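Local coordinates for protein citryl-spermidine/3,4-dihydroxybenzoyl-citryl-spermidine:spermidine ligase (Bacillus anthracis, PDB 3TO3) that catalyses the ATP-dependent condensation of spermidine with citryl-spermidine intermediates, a ligase step in the biosynthesis of the siderophore petrobactin, at residues S217-E221 against R222-A226; I194-K198 against K199-V203; K420-I423 against P424-L428. All coordinates share one frame; numbering follows the deposited sequence. Where two conformers were deposited one is given.

From the N terminus, contact 2 (194-198 with 199-203) comes first. It closes the tight turn between strand 192-197 of a three-stranded antiparallel sheet and strand 201-203, which pairs with strand 345-355 of the large mixed sheet. Helix 208-219 follows directly, and contact 1 (217-221 with 222-226) is the break between that helix and helix 221-232. The centres of contacts 1 and 2 lie about 17 Å apart, without touching. Contact 3 (420-423 with 424-428) is a proline kink within helix 410-432. Its centre is about 41 Å from that of contact 1 and about 39 Å from that of contact 2. The three are in series; none nests or crosses.

Contact 1: residues S217-E221 against R222-A226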
loop_
_atom_site.group_PDB
_atom_site.type_symbol
_atom_site.label_atom_id
_atom_site.label_comp_id
_atom_site.label_asym_id
_atom_site.label_seq_id
_atom_site.Cartn_x
_atom_site.Cartn_y
_atom_site.Cartn_z
ATOM N N SER B 217 8.951 35.912 -4.227
ATOM C CA SER B 217 10.173 35.517 -3.534
ATOM C C SER B 217 10.509 34.047 -3.709
ATOM O O SER B 217 11.656 33.678 -3.884
ATOM C CB SER B 217 10.006 35.775 -2.042
ATOM O OG SER B 217 9.142 36.869 -1.805
ATOM N N GLU B 218 9.505 33.196 -3.634
ATOM C CA GLU B 218 9.772 31.770 -3.588
ATOM C C GLU B 218 10.181 31.183 -4.943
ATOM O O GLU B 218 11.019 30.289 -5.003
ATOM C CB GLU B 218 8.584 31.009 -2.965
ATOM C CG GLU B 218 8.368 31.364 -1.513
ATOM C CD GLU B 218 9.642 31.135 -0.691
ATOM O OE1 GLU B 218 10.145 29.979 -0.683
ATOM O OE2 GLU B 218 10.152 32.111 -0.085
ATOM N N VAL B 219 9.509 31.595 -6.010
ATOM C CA VAL B 219 9.922 31.259 -7.372
ATOM C C VAL B 219 10.982 32.186 -8.008
ATOM O O VAL B 219 11.970 31.727 -8.588
ATOM C CB VAL B 219 8.679 31.203 -8.258
ATOM C CG1 VAL B 219 8.999 30.550 -9.584
ATOM C CG2 VAL B 219 7.565 30.449 -7.526
ATOM N N GLY B 220 10.786 33.494 -7.850
ATOM C CA GLY B 220 11.571 34.498 -8.532
ATOM C C GLY B 220 10.823 35.048 -9.736
ATOM O O GLY B 220 10.101 34.312 -10.396
ATOM N N GLU B 221 11.005 36.325 -10.054
ATOM C CA GLU B 221 10.266 36.889 -11.176
ATOM C C GLU B 221 10.709 36.250 -12.474
ATOM O O GLU B 221 9.898 36.053 -13.371
ATOM C CB GLU B 221 10.444 38.403 -11.294
ATOM C CG GLU B 221 9.686 39.219 -10.282
ATOM C CD GLU B 221 10.517 39.511 -9.059
ATOM O OE1 GLU B 221 11.370 38.663 -8.710
ATOM O OE2 GLU B 221 10.326 40.592 -8.456
ATOM N N ARG B 222 11.997 35.936 -12.576
ATOM C CA ARG B 222 12.534 35.426 -13.825
ATOM C C ARG B 222 11.935 34.059 -14.110
ATOM O O ARG B 222 11.424 33.807 -15.213
ATOM C CB ARG B 222 14.062 35.343 -13.786
ATOM C CG ARG B 222 14.722 35.061 -15.144
ATOM C CD ARG B 222 16.202 34.718 -14.974
ATOM N NE ARG B 222 17.090 35.595 -15.742
ATOM C CZ ARG B 222 18.385 35.775 -15.478
ATOM N NH1 ARG B 222 18.956 35.147 -14.451
ATOM N NH2 ARG B 222 19.113 36.590 -16.241
ATOM N N LYS B 223 11.997 33.188 -13.103
ATOM C CA LYS B 223 11.494 31.829 -13.229
ATOM C C LYS B 223 9.989 31.851 -13.484
ATOM O O LYS B 223 9.492 31.167 -14.382
ATOM C CB LYS B 223 11.811 31.022 -11.973
ATOM C CG LYS B 223 12.612 29.769 -12.247
ATOM C CD LYS B 223 12.049 28.583 -11.472
ATOM C CE LYS B 223 13.094 27.915 -10.572
ATOM N NZ LYS B 223 14.349 27.563 -11.316
ATOM N N LEU B 224 9.274 32.657 -12.702
ATOM C CA LEU B 224 7.822 32.734 -12.792
ATOM C C LEU B 224 7.439 33.190 -14.180
ATOM O O LEU B 224 6.421 32.762 -14.730
ATOM C CB LEU B 224 7.264 33.698 -11.747
ATOM C CG LEU B 224 5.805 33.607 -11.270
ATOM C CD1 LEU B 224 5.264 32.178 -11.194
ATOM C CD2 LEU B 224 5.657 34.288 -9.913
ATOM N N GLU B 225 8.274 34.044 -14.755
ATOM C CA GLU B 225 7.992 34.589 -16.066
ATOM C C GLU B 225 8.164 33.454 -17.046
ATOM O O GLU B 225 7.396 33.300 -17.982
ATOM C CB GLU B 225 8.942 35.750 -16.393
ATOM C CG GLU B 225 8.582 36.534 -17.649
ATOM C CD GLU B 225 9.287 37.896 -17.719
ATOM O OE1 GLU B 225 9.183 38.578 -18.772
ATOM O OE2 GLU B 225 9.938 38.289 -16.717
ATOM N N ALA B 226 9.169 32.639 -16.793
ATOM C CA ALA B 226 9.496 31.541 -17.680
ATOM C C ALA B 226 8.495 30.410 -17.496
ATOM O O ALA B 226 8.217 29.650 -18.432
ATOM C CB ALA B 226 10.905 31.051 -17.401
#
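Val219, in the last turn of helix 208-219, meets Lys223 and Leu224 at the start of helix 221-232. Its CG1 branch does the touching. Val219 CG1 lies 3.7 Å from Lys223 CB and 4.2 Å from Leu224 CB. The torsion places it there: CG1 stands opposite the backbone N (chi1 -167°) and reaches across the break between the helices. The Val219 and Lys223 side chains cross at about a right angle. Lys223 then leads away through bends at chi2, chi3 and chi4. Gly220 follows with a positive phi of 100°. It leaves the first helix and serves as the N-cap residue of the second. Gly220 O accepts a fairly straight hydrogen bond from Leu224 N at 3.0 Å, the first rung of the new helix. Glu221 adds the next rung, which is more bent (137°). Glu221 O takes Glu225 N at 2.9 Å, and Glu225 CB sits 3.2 Å from Glu221 O. The Glu221 carboxylate turns back to a long, weak ion pair with Lys216. The chemistry is that of a helix-to-helix junction at a glycine with positive phi, which ends one helix and N-caps the next. Backbone bonds restart the helix at once, while the Val219 CG1 methyl bridges the junction to Lys223 CB and Leu224.

Contact 2: residues I194-K198 against K199-V203; sequences IAAHK and KNATV. With EDO (1,2-ethanediol), chain G.
The His197 ring turns its ND1 edge to the start of Lys199, and the two side chains cross at a slant; His197 ND1 is 3.4 Å from Lys199 CB. His197 ND1 accepts a hydrogen bond from Lys199 N at 2.9 Å. The bond is nearly straight (165°), and its donor lies in the ring plane. CG is placed opposite the backbone N (chi1 -165°), which brings the ND1 edge to the Lys199 amide. One face of the ring meets a 1,2-ethanediol, probably from the crystallisation liquor. Ethanediol O1 sits 3.4 Å above the plane of the His197 ring, toward the rim. Lys199 bends at chi3 and grips this molecule: Lys199 NZ is 2.6 Å from ethanediol O2 and makes a weaker bond to O1. Tyr241 packs edge-to-face with the imidazole. His197 O takes two weak bonds, from Asn200 N at 3.0 Å and Ala201 N at 2.9 Å. Ala196 CB and Ala201 CB touch at 3.8 Å, with Tyr355 against both residues. Lys198 NZ hydrogen-bonds to Lys239 O. The chemistry implies a tight turn in which the straight Lys199 N to His197 ND1 bond supplements two weak, bent bonds (about 125°) to His197 O.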
loop_
_atom_site.group_PDB
_atom_site.type_symbol
_atom_site.label_atom_id
_atom_site.label_comp_id
_atom_site.label_asym_id
_atom_site.label_seq_id
_atom_site.Cartn_x
_atom_site.Cartn_y
_atom_site.Cartn_z
ATOM N N ILE B 194 4.470 22.883 -9.619
ATOM C CA ILE B 194 3.441 22.624 -10.617
ATOM C C ILE B 194 2.520 23.835 -10.755
ATOM O O ILE B 194 2.351 24.612 -9.824
ATOM C CB ILE B 194 2.534 21.364 -10.279
ATOM C CG1 ILE B 194 1.620 21.659 -9.087
ATOM C CG2 ILE B 194 3.359 20.103 -10.061
ATOM C CD1 ILE B 194 0.615 20.611 -8.791
ATOM N N ALA B 195 1.916 23.982 -11.924
ATOM C CA ALA B 195 0.804 24.883 -12.084
ATOM C C ALA B 195 -0.479 24.096 -11.878
ATOM O O ALA B 195 -0.622 22.982 -12.378
ATOM C CB ALA B 195 0.819 25.510 -13.467
ATOM N N ALA B 196 -1.420 24.685 -11.153
ATOM C CA ALA B 196 -2.698 24.044 -10.898
ATOM C C ALA B 196 -3.806 24.978 -11.341
ATOM O O ALA B 196 -3.821 26.131 -10.941
ATOM C CB ALA B 196 -2.832 23.739 -9.415
ATOM N N HIS B 197 -4.743 24.473 -12.132
ATOM C CA HIS B 197 -5.844 25.271 -12.650
ATOM C C HIS B 197 -6.869 25.720 -11.573
ATOM O O HIS B 197 -7.275 24.949 -10.680
ATOM C CB HIS B 197 -6.522 24.532 -13.785
ATOM C CG HIS B 197 -7.430 25.392 -14.616
ATOM N ND1 HIS B 197 -8.521 26.050 -14.093
ATOM C CD2 HIS B 197 -7.434 25.662 -15.943
ATOM C CE1 HIS B 197 -9.150 26.700 -15.056
ATOM N NE2 HIS B 197 -8.512 26.478 -16.191
ATOM N N LYS B 198 -7.262 26.981 -11.673
ATOM C CA LYS B 198 -8.021 27.650 -10.638
ATOM C C LYS B 198 -9.455 27.144 -10.588
ATOM O O LYS B 198 -10.231 27.517 -9.718
ATOM C CB LYS B 198 -8.015 29.173 -10.873
ATOM C CG LYS B 198 -6.653 29.837 -10.669
ATOM C CD LYS B 198 -6.777 31.357 -10.705
ATOM C CE LYS B 198 -5.438 32.051 -10.957
ATOM N NZ LYS B 198 -5.567 33.554 -11.155
ATOM N N LYS B 199 -9.829 26.319 -11.545
ATOM C CA LYS B 199 -11.092 25.622 -11.435
ATOM C C LYS B 199 -11.096 24.822 -10.110
ATOM O O LYS B 199 -12.086 24.797 -9.380
ATOM C CB LYS B 199 -11.256 24.706 -12.639
ATOM C CG LYS B 199 -12.618 24.098 -12.784
ATOM C CD LYS B 199 -12.800 23.488 -14.177
ATOM C CE LYS B 199 -11.724 22.441 -14.471
ATOM N NZ LYS B 199 -11.887 21.776 -15.810
ATOM N N ASN B 200 -10.035 24.064 -9.870
ATOM C CA ASN B 200 -9.829 23.393 -8.590
ATOM C C ASN B 200 -8.823 23.949 -7.574
ATOM O O ASN B 200 -8.742 23.468 -6.435
ATOM C CB ASN B 200 -9.660 21.891 -8.834
ATOM C CG ASN B 200 -10.867 21.305 -9.600
ATOM O OD1 ASN B 200 -10.818 21.083 -10.813
ATOM N ND2 ASN B 200 -11.967 21.117 -8.892
ATOM N N ALA B 201 -8.083 24.983 -7.941
ATOM C CA ALA B 201 -7.019 25.435 -7.046
ATOM C C ALA B 201 -7.464 26.717 -6.375
ATOM O O ALA B 201 -8.111 27.543 -7.012
ATOM C CB ALA B 201 -5.745 25.654 -7.815
ATOM N N THR B 202 -7.154 26.858 -5.089
ATOM C CA THR B 202 -7.417 28.085 -4.345
ATOM C C THR B 202 -6.282 28.413 -3.394
ATOM O O THR B 202 -5.630 27.555 -2.829
ATOM C CB THR B 202 -8.662 28.015 -3.430
ATOM O OG1 THR B 202 -8.673 26.759 -2.745
ATOM C CG2 THR B 202 -9.945 28.173 -4.215
ATOM N N VAL B 203 -6.075 29.696 -3.232
ATOM C CA VAL B 203 -5.253 30.253 -2.196
ATOM C C VAL B 203 -6.072 30.150 -0.912
ATOM O O VAL B 203 -7.284 29.930 -0.961
ATOM C CB VAL B 203 -4.982 31.680 -2.626
ATOM C CG1 VAL B 203 -4.994 32.654 -1.462
ATOM C CG2 VAL B 203 -3.719 31.715 -3.493
HETATM C C1 EDO G . -8.794 22.087 -17.132
HETATM O O1 EDO G . -9.663 23.225 -17.228
HETATM C C2 EDO G . -8.763 21.603 -15.684
HETATM O O2 EDO G . -9.671 20.508 -15.452
#

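Contact 3: residues K420-I423 against P424-L428; sequences KAII and PVIHL
Ile426 packs against Ile422, one turn back along helix 410-432. Ile426 CB lies 3.7 Å from Ile423 O. Next, Ile426 CG1 is 3.5 Å from Ile422 O. At the tip, Ile426 CD1 meets Ile422 CG2 at 3.7 Å. The two side chains lie side by side and point the same way. Torsions explain the match: CG1 of Ile426 is opposite its carbonyl carbon (chi1 -64°) and the chain then extends (chi2 175°), which carries CD1 back to the Ile422 methyl. In the backbone of the same turn, Ile426 N hydrogen-bonds to Ile422 O in the carbonyl plane, at 3.2 Å and 162°. One step on, His427 N bonds to Ile423 O at 2.7 Å. The Pro424 nitrogen has no hydrogen to give. Pro424 CD lies 3.4 Å from Ala421 O, and the ring faces the carbonyls of the turn before, to which its N makes no bond. This is a proline kink, and residues 420-422 just before it form a wider pi-type turn. Val425 CG2 also rests 3.6 Å from Ala421 O. The imidazole of His427 is fixed from both nitrogens, by His546 at ND1 and by Asp335 at NE2. The kinked helix is buried on several sides. Ile422 and Ile426 face helix 502-528 at Leu512, while Ile423 and Ile426 meet Ile543 of helix 532-547. Ile423 and Pro424 also touch Tyr337 of helix 336-342, and Phe387, in the loop after strand 383-386, packs on Ala421 and Ile422. The Ile422 side chain is about 13 Å from the bound ATP.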
loop_
_atom_site.group_PDB
_atom_site.type_symbol
_atom_site.label_atom_id
_atom_site.label_comp_id
_atom_site.label_asym_id
_atom_site.label_seq_id
_atom_site.Cartn_x
_atom_site.Cartn_y
_atom_site.Cartn_z
ATOM N N LYS B 420 9.284 30.514 31.378
ATOM C CA LYS B 420 9.363 30.982 29.995
ATOM C C LYS B 420 8.654 30.143 28.949
ATOM O O LYS B 420 8.463 30.593 27.829
ATOM C CB LYS B 420 10.831 31.110 29.598
ATOM C CG LYS B 420 11.470 32.439 29.950
ATOM C CD LYS B 420 11.509 32.720 31.437
ATOM C CE LYS B 420 11.889 34.190 31.702
ATOM N NZ LYS B 420 11.434 34.641 33.057
ATOM N N ALA B 421 8.228 28.940 29.303
ATOM C CA ALA B 421 7.719 28.003 28.309
ATOM C C ALA B 421 6.314 27.569 28.611
ATOM O O ALA B 421 5.459 27.563 27.730
ATOM C CB ALA B 421 8.610 26.793 28.145
ATOM N N ILE B 422 6.130 26.997 29.786
ATOM C CA ILE B 422 4.852 26.409 30.138
ATOM C C ILE B 422 3.809 27.467 30.533
ATOM O O ILE B 422 2.630 27.378 30.173
ATOM C CB ILE B 422 5.023 25.342 31.250
ATOM C CG1 ILE B 422 5.497 24.027 30.639
ATOM C CG2 ILE B 422 3.708 25.110 32.015
ATOM C CD1 ILE B 422 6.970 23.963 30.352
ATOM N N ILE B 423 4.244 28.469 31.279
ATOM C CA ILE B 423 3.320 29.489 31.751
ATOM C C ILE B 423 2.558 30.227 30.626
ATOM O O ILE B 423 1.358 30.439 30.748
ATOM C CB ILE B 423 4.022 30.456 32.719
ATOM C CG1 ILE B 423 4.559 29.669 33.920
ATOM C CG2 ILE B 423 3.084 31.615 33.163
ATOM C CD1 ILE B 423 3.501 28.895 34.665
ATOM N N PRO B 424 3.247 30.614 29.534
ATOM C CA PRO B 424 2.540 31.397 28.513
ATOM C C PRO B 424 1.493 30.572 27.789
ATOM O O PRO B 424 0.480 31.118 27.392
ATOM C CB PRO B 424 3.645 31.823 27.544
ATOM C CG PRO B 424 4.916 31.674 28.330
ATOM C CD PRO B 424 4.679 30.483 29.216
ATOM N N VAL B 425 1.732 29.280 27.610
ATOM C CA VAL B 425 0.706 28.436 27.040
ATOM C C VAL B 425 -0.525 28.426 27.939
ATOM O O VAL B 425 -1.645 28.563 27.454
ATOM C CB VAL B 425 1.188 26.978 26.844
ATOM C CG1 VAL B 425 0.066 26.151 26.273
ATOM C CG2 VAL B 425 2.425 26.914 25.933
ATOM N N ILE B 426 -0.321 28.277 29.249
ATOM C CA ILE B 426 -1.441 28.216 30.198
ATOM C C ILE B 426 -2.120 29.583 30.278
ATOM O O ILE B 426 -3.355 29.690 30.349
ATOM C CB ILE B 426 -0.968 27.738 31.609
ATOM C CG1 ILE B 426 -0.442 26.309 31.509
ATOM C CG2 ILE B 426 -2.089 27.782 32.620
ATOM C CD1 ILE B 426 0.171 25.767 32.795
ATOM N N HIS B 427 -1.298 30.636 30.250
ATOM C CA HIS B 427 -1.828 31.983 30.188
ATOM C C HIS B 427 -2.790 32.196 29.009
ATOM O O HIS B 427 -3.852 32.782 29.183
ATOM C CB HIS B 427 -0.706 33.002 30.131
ATOM C CG HIS B 427 -1.184 34.408 30.233
ATOM N ND1 HIS B 427 -1.378 35.040 31.443
ATOM C CD2 HIS B 427 -1.518 35.308 29.276
ATOM C CE1 HIS B 427 -1.814 36.275 31.229
ATOM N NE2 HIS B 427 -1.898 36.463 29.924
ATOM N N LEU B 428 -2.393 31.741 27.815
ATOM C CA LEU B 428 -3.230 31.780 26.618
ATOM C C LEU B 428 -4.574 31.105 26.864
ATOM O O LEU B 428 -5.620 31.611 26.456
ATOM C CB LEU B 428 -2.527 31.058 25.463
ATOM C CG LEU B 428 -1.590 31.911 24.624
ATOM C CD1 LEU B 428 -0.860 31.089 23.585
ATOM C CD2 LEU B 428 -2.402 33.028 23.957
#